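Local coordinates for mortality factor 4-like protein 1 (Homo sapiens, PDB 2F5K) that binds methylated histone H3 through its chromo domain, probably as a reader of chromatin marks in gene regulation, at residues Gly34-Glu39 with Lys90-Gln95; Ile56-Trp61 with Trp65-Pro70. All coordinates share one frame; numbering follows the deposited sequence.

Contact 1: Gly34-Glu39 with Lys90-Gln95; sequences GPLLYE and KANQEQ
Leu36 puts both of its methyl groups against Asn92, and this pair makes up most of a small contact, 107 Å² counted over both sides. The apolar part is carried by the branch that lies against the asparagine's aliphatic stub: Leu36 CD2 comes to 3.6 Å from Asn92 CB. At the other branch a methyl meets a polar atom, with Leu36 CD1 sitting 3.8 Å from Asn92 OD1. The two side chains cross at about a right angle, one methyl on CB and the other by the amide oxygen. On the helix side, the reach depends on Asn92 holding CG anti to its backbone N (chi1 -178°), which carries the amide out from the helix toward the turn that precedes strand 37-48.

The amide's nitrogen end serves the second, looser touch: Asn92 ND2 lies 4.0 Å from Pro35 CG, at the ring's outer corner. No hydrogen bond joins the two segments, and the closest backbones, at Pro35 and Asn92, keep their CA atoms 7.4 Å apart. Everything here is van der Waals contact at the surface.

Two turns earlier in helix 79-98, Gln85 gives a hydrogen bond to the carbonyl oxygen of Leu37. Leu37 itself packs on Leu30 and Phe32 of strand 28-32, while Tyr38 pairs with Cys31 through the backbone, where strand 37-48 lies beside strand 28-32.

Contact 2: Ile56-Trp61 with Trp65-Pro70; sequences IHYSGW and WDEWVP
Asp66 OD1 is approached by a water and by an imidazole edge. Water 1 donates to Asp66 OD1 at 2.6 Å. The same water accepts from Tyr58 N at 2.7 Å, so it joins the end of strand 51-58 to the aspartate. The imidazole comes in with its rim: His57 CD2 stands 3.0 Å from Asp66 OD1, near the ring plane, with ring and carboxylate planes 49° apart. His57 CG is anti to the backbone N (chi1 161°), which swings the ring along the turn. From this position, one residue ahead of the turn, His57 NE2 reaches across to Trp61 O in a bent bond of 2.9 Å, tilted somewhat out of the ring plane. The type II turn itself is closed by Trp61 N on Tyr58 O, with Gly60 at positive phi.

Ile56 N donates to Glu67 O at 2.7 Å, and Glu67 N returns a bond to Ile56 O. This antiparallel hydrogen-bonded pair is the one bridge between the two segments, which are strongly twisted against each other; the pairing continues from Val69 to Tyr54. Strand 67-70 is an outermost strand of the curled antiparallel sheet of the chromo domain, which belongs to the SH3-like barrels. Tyr38, Tyr58, Trp61 and Trp65, with His33 edge-to-face on Trp61, form an aromatic group consistent with the methyl-lysine cage of chromodomains.

On the side of the sheet that carries Ile56 and Glu67, Glu67 CG meets the edge of the Tyr58 ring, in its plane, and Tyr58 OH lies 2.9 Å from Glu67 OE1. Ile56 CD1 sits over the centre of one face of that tyrosine ring, and Ile56 CG2 packs on Val69 CB. Trp61 CZ3 touches Trp65 CE3 at 3.7 Å, the six-membered rings inclined at 77°.

The centres of the two contacts are about 16 Å apart, and contact 2 is nested inside the loop that contact 1 closes: residues 34-39 come first, then 56-61 and 65-70, and finally the helix at 90-95. They share one antiparallel sheet, in which strands 37-48 and 51-58 are neighbours. The two meet directly. Tyr38 CE2 packs 3.3 Å from Trp61 CZ2, and Ser59 OG makes a weak hydrogen bond, probably, to Glu39 O. Contact 1 sets helix 79-98 against the loop that leads into strand 37-48, on the surface. Through Tyr38, segment 34-39 also reaches the aromatic group of contact 2, so it takes part in both the helix packing and the probable methyl-lysine cage.

Contact 1: Gly34-Glu39 with Lys90-Gln95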
loop_
_atom_site.group_PDB
_atom_site.type_symbol
_atom_site.label_atom_id
_atom_site.label_comp_id
_atom_site.label_asym_id
_atom_site.label_seq_id
_atom_site.Cartn_x
_atom_site.Cartn_y
_atom_site.Cartn_z
ATOM N N GLY A 34 1.053 1.282 8.205
ATOM C CA GLY A 34 0.545 1.869 9.443
ATOM C C GLY A 34 -0.224 3.124 9.024
ATOM O O GLY A 34 -1.170 3.049 8.237
ATOM N N PRO A 35 0.220 4.267 9.528
ATOM C CA PRO A 35 -0.286 5.575 9.114
ATOM C C PRO A 35 0.510 6.044 7.902
ATOM O O PRO A 35 0.437 7.198 7.514
ATOM C CB PRO A 35 0.100 6.455 10.297
ATOM C CG PRO A 35 1.490 5.893 10.638
ATOM C CD PRO A 35 1.264 4.386 10.568
ATOM N N LEU A 36 1.285 5.147 7.323
ATOM C CA LEU A 36 2.186 5.504 6.247
ATOM C C LEU A 36 1.932 4.743 4.955
ATOM O O LEU A 36 1.414 3.633 4.960
ATOM C CB LEU A 36 3.623 5.244 6.708
ATOM C CG LEU A 36 4.133 6.236 7.737
ATOM C CD1 LEU A 36 5.587 5.958 7.974
ATOM C CD2 LEU A 36 3.953 7.686 7.285
ATOM N N LEU A 37 2.350 5.342 3.851
ATOM C CA LEU A 37 2.249 4.723 2.534
ATOM C C LEU A 37 3.621 4.219 2.053
ATOM O O LEU A 37 4.602 4.919 2.152
ATOM C CB LEU A 37 1.692 5.725 1.525
ATOM C CG LEU A 37 0.179 5.737 1.357
ATOM C CD1 LEU A 37 -0.226 6.922 0.499
ATOM C CD2 LEU A 37 -0.320 4.445 0.734
ATOM N N TYR A 38 3.687 3.024 1.489
ATOM C CA TYR A 38 4.981 2.533 0.994
ATOM C C TYR A 38 4.920 2.099 -0.448
ATOM O O TYR A 38 3.899 1.628 -0.933
ATOM C CB TYR A 38 5.461 1.331 1.828
ATOM C CG TYR A 38 5.567 1.623 3.300
ATOM C CD1 TYR A 38 4.453 1.523 4.132
ATOM C CD2 TYR A 38 6.770 2.004 3.865
ATOM C CE1 TYR A 38 4.531 1.806 5.463
ATOM C CE2 TYR A 38 6.861 2.275 5.223
ATOM C CZ TYR A 38 5.734 2.174 6.001
ATOM O OH TYR A 38 5.813 2.439 7.324
ATOM N N GLU A 39 6.048 2.187 -1.126
ATOM C CA GLU A 39 6.102 1.677 -2.465
ATOM C C GLU A 39 5.959 0.187 -2.338
ATOM O O GLU A 39 6.360 -0.385 -1.335
ATOM C CB GLU A 39 7.418 2.047 -3.119
ATOM C CG GLU A 39 7.514 1.680 -4.583
ATOM C CD GLU A 39 8.857 2.077 -5.184
ATOM O OE1 GLU A 39 9.469 3.059 -4.735
ATOM O OE2 GLU A 39 9.295 1.416 -6.122
ATOM N N LYS A 90 5.651 13.562 6.383
ATOM C CA LYS A 90 5.894 14.739 7.214
ATOM C C LYS A 90 4.964 14.781 8.427
ATOM O O LYS A 90 5.374 15.139 9.535
ATOM C CB LYS A 90 5.773 16.024 6.378
ATOM C CG LYS A 90 5.603 17.318 7.160
ATOM C CD LYS A 90 5.566 18.508 6.175
ATOM C CE LYS A 90 4.939 19.754 6.795
ATOM N NZ LYS A 90 4.440 20.713 5.774
ATOM N N ALA A 91 3.701 14.448 8.224
ATOM C CA ALA A 91 2.799 14.420 9.360
ATOM C C ALA A 91 3.353 13.435 10.389
ATOM O O ALA A 91 3.510 13.787 11.548
ATOM C CB ALA A 91 1.396 14.024 8.936
ATOM N N ASN A 92 3.660 12.210 9.950
ATOM C CA ASN A 92 4.235 11.204 10.841
ATOM C C ASN A 92 5.513 11.758 11.458
ATOM O O ASN A 92 5.661 11.773 12.675
ATOM C CB ASN A 92 4.518 9.887 10.106
ATOM C CG ASN A 92 5.092 8.790 11.031
ATOM O OD1 ASN A 92 6.215 8.329 10.848
ATOM N ND2 ASN A 92 4.307 8.369 12.014
ATOM N N GLN A 93 6.421 12.243 10.612
ATOM C CA GLN A 93 7.667 12.807 11.107
ATOM C C GLN A 93 7.382 13.855 12.168
ATOM O O GLN A 93 8.169 14.031 13.109
ATOM C CB GLN A 93 8.536 13.357 9.967
ATOM C CG GLN A 93 9.339 12.251 9.266
ATOM C CD GLN A 93 9.572 12.486 7.760
ATOM O OE1 GLN A 93 10.054 13.554 7.351
ATOM N NE2 GLN A 93 9.246 11.474 6.938
ATOM N N GLU A 94 6.245 14.533 12.036
ATOM C CA GLU A 94 5.883 15.538 13.025
ATOM C C GLU A 94 5.456 14.864 14.314
ATOM O O GLU A 94 5.629 15.412 15.393
ATOM C CB GLU A 94 4.835 16.531 12.498
ATOM C CG GLU A 94 5.482 17.746 11.836
ATOM C CD GLU A 94 4.528 18.643 11.049
ATOM O OE1 GLU A 94 3.406 18.923 11.527
ATOM O OE2 GLU A 94 4.919 19.094 9.952
ATOM N N GLN A 95 4.925 13.658 14.204
ATOM C CA GLN A 95 4.531 12.928 15.402
ATOM C C GLN A 95 5.761 12.410 16.141
ATOM O O GLN A 95 5.828 12.490 17.364
ATOM C CB GLN A 95 3.573 11.774 15.081
ATOM C CG GLN A 95 3.144 11.007 16.323
ATOM C CD GLN A 95 2.523 9.665 16.013
ATOM O OE1 GLN A 95 3.185 8.634 16.105
ATOM N NE2 GLN A 95 1.241 9.668 15.663
#

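Contact 2: Ile56-Trp61 with Trp65-Pro70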
loop_
_atom_site.group_PDB
_atom_site.type_symbol
_atom_site.label_atom_id
_atom_site.label_comp_id
_atom_site.label_asym_id
_atom_site.label_seq_id
_atom_site.Cartn_x
_atom_site.Cartn_y
_atom_site.Cartn_z
ATOM N N ILE A 56 0.789 -8.526 -0.981
ATOM C CA ILE A 56 1.796 -7.548 -1.348
ATOM C C ILE A 56 3.200 -7.683 -0.758
ATOM O O ILE A 56 3.408 -8.065 0.407
ATOM C CB ILE A 56 1.288 -6.101 -1.132
ATOM C CG1 ILE A 56 1.864 -5.510 0.131
ATOM C CG2 ILE A 56 -0.256 -5.993 -1.152
ATOM C CD1 ILE A 56 2.211 -4.094 -0.038
ATOM N N HIS A 57 4.169 -7.329 -1.574
ATOM C CA HIS A 57 5.528 -7.270 -1.101
ATOM C C HIS A 57 5.907 -5.807 -1.038
ATOM O O HIS A 57 5.824 -5.089 -2.033
ATOM C CB HIS A 57 6.489 -8.029 -2.025
ATOM C CG HIS A 57 7.916 -7.630 -1.841
ATOM N ND1 HIS A 57 8.622 -6.936 -2.799
ATOM C CD2 HIS A 57 8.760 -7.792 -0.794
ATOM C CE1 HIS A 57 9.843 -6.696 -2.353
ATOM N NE2 HIS A 57 9.954 -7.208 -1.140
ATOM N N TYR A 58 6.301 -5.351 0.134
ATOM C CA TYR A 58 6.703 -3.978 0.250
ATOM C C TYR A 58 8.137 -3.907 -0.249
ATOM O O TYR A 58 9.011 -4.675 0.205
ATOM C CB TYR A 58 6.559 -3.491 1.677
ATOM C CG TYR A 58 5.122 -3.530 2.179
ATOM C CD1 TYR A 58 4.566 -4.721 2.664
ATOM C CD2 TYR A 58 4.313 -2.374 2.164
ATOM C CE1 TYR A 58 3.261 -4.761 3.143
ATOM C CE2 TYR A 58 3.021 -2.408 2.632
ATOM C CZ TYR A 58 2.493 -3.609 3.110
ATOM O OH TYR A 58 1.217 -3.673 3.580
ATOM N N SER A 59 8.364 -3.012 -1.209
ATOM C CA SER A 59 9.674 -2.891 -1.814
ATOM C C SER A 59 10.739 -2.449 -0.841
ATOM O O SER A 59 10.541 -1.564 -0.011
ATOM C CB SER A 59 9.656 -2.020 -3.067
ATOM O OG SER A 59 8.819 -0.913 -2.891
ATOM N N GLY A 60 11.884 -3.109 -0.942
ATOM C CA GLY A 60 12.982 -2.839 -0.042
ATOM C C GLY A 60 12.700 -3.471 1.307
ATOM O O GLY A 60 13.393 -3.209 2.277
ATOM N N TRP A 61 11.668 -4.305 1.369
ATOM C CA TRP A 61 11.281 -4.927 2.626
ATOM C C TRP A 61 11.418 -6.433 2.538
ATOM O O TRP A 61 11.083 -7.055 1.528
ATOM C CB TRP A 61 9.837 -4.570 3.018
ATOM C CG TRP A 61 9.651 -3.208 3.641
ATOM C CD1 TRP A 61 10.376 -2.071 3.391
ATOM C CD2 TRP A 61 8.659 -2.835 4.608
ATOM N NE1 TRP A 61 9.902 -1.028 4.147
ATOM C CE2 TRP A 61 8.844 -1.469 4.899
ATOM C CE3 TRP A 61 7.620 -3.521 5.256
ATOM C CZ2 TRP A 61 8.039 -0.784 5.802
ATOM C CZ3 TRP A 61 6.822 -2.834 6.151
ATOM C CH2 TRP A 61 7.038 -1.485 6.418
ATOM N N TRP A 65 7.376 -9.702 5.835
ATOM C CA TRP A 65 6.349 -8.677 5.975
ATOM C C TRP A 65 5.357 -8.685 4.825
ATOM O O TRP A 65 4.359 -7.961 4.847
ATOM C CB TRP A 65 6.987 -7.308 6.081
ATOM C CG TRP A 65 7.907 -7.184 7.243
ATOM C CD1 TRP A 65 9.096 -7.835 7.429
ATOM C CD2 TRP A 65 7.730 -6.341 8.384
ATOM N NE1 TRP A 65 9.667 -7.446 8.617
ATOM C CE2 TRP A 65 8.848 -6.527 9.224
ATOM C CE3 TRP A 65 6.734 -5.437 8.784
ATOM C CZ2 TRP A 65 8.995 -5.850 10.439
ATOM C CZ3 TRP A 65 6.880 -4.767 9.988
ATOM C CH2 TRP A 65 8.000 -4.978 10.801
ATOM N N ASP A 66 5.623 -9.496 3.812
ATOM C CA ASP A 66 4.677 -9.616 2.714
ATOM C C ASP A 66 3.322 -9.998 3.317
ATOM O O ASP A 66 3.240 -10.871 4.179
ATOM C CB ASP A 66 5.136 -10.654 1.694
ATOM C CG ASP A 66 6.274 -10.158 0.803
ATOM O OD1 ASP A 66 7.068 -9.271 1.197
ATOM O OD2 ASP A 66 6.440 -10.620 -0.337
ATOM N N GLU A 67 2.262 -9.325 2.891
ATOM C CA GLU A 67 0.958 -9.578 3.487
ATOM C C GLU A 67 -0.249 -9.402 2.581
ATOM O O GLU A 67 -0.169 -8.821 1.496
ATOM C CB GLU A 67 0.764 -8.702 4.725
ATOM C CG GLU A 67 1.010 -7.217 4.514
ATOM C CD GLU A 67 0.328 -6.391 5.584
ATOM O OE1 GLU A 67 0.806 -5.304 5.959
ATOM O OE2 GLU A 67 -0.712 -6.852 6.072
ATOM N N TRP A 68 -1.376 -9.928 3.048
ATOM C CA TRP A 68 -2.627 -9.765 2.342
ATOM C C TRP A 68 -3.231 -8.455 2.777
ATOM O O TRP A 68 -3.124 -8.071 3.948
ATOM C CB TRP A 68 -3.553 -10.922 2.627
ATOM C CG TRP A 68 -3.049 -12.130 1.978
ATOM C CD1 TRP A 68 -2.205 -13.063 2.521
ATOM C CD2 TRP A 68 -3.294 -12.539 0.638
ATOM N NE1 TRP A 68 -1.937 -14.042 1.599
ATOM C CE2 TRP A 68 -2.595 -13.746 0.435
ATOM C CE3 TRP A 68 -4.056 -12.024 -0.412
ATOM C CZ2 TRP A 68 -2.624 -14.429 -0.771
ATOM C CZ3 TRP A 68 -4.083 -12.692 -1.591
ATOM C CH2 TRP A 68 -3.378 -13.894 -1.766
ATOM N N VAL A 69 -3.834 -7.750 1.831
ATOM C CA VAL A 69 -4.331 -6.409 2.099
ATOM C C VAL A 69 -5.633 -6.264 1.352
ATOM O O VAL A 69 -5.777 -6.818 0.276
ATOM C CB VAL A 69 -3.272 -5.374 1.619
ATOM C CG1 VAL A 69 -3.856 -4.347 0.669
ATOM C CG2 VAL A 69 -2.585 -4.732 2.777
ATOM N N PRO A 70 -6.631 -5.620 1.941
ATOM C CA PRO A 70 -7.865 -5.353 1.196
ATOM C C PRO A 70 -7.584 -4.247 0.183
ATOM O O PRO A 70 -6.609 -3.527 0.349
ATOM C CB PRO A 70 -8.837 -4.893 2.278
ATOM C CG PRO A 70 -7.973 -4.321 3.293
ATOM C CD PRO A 70 -6.733 -5.196 3.346
HETATM O O HOH W 1 7.390 -6.880 2.087
#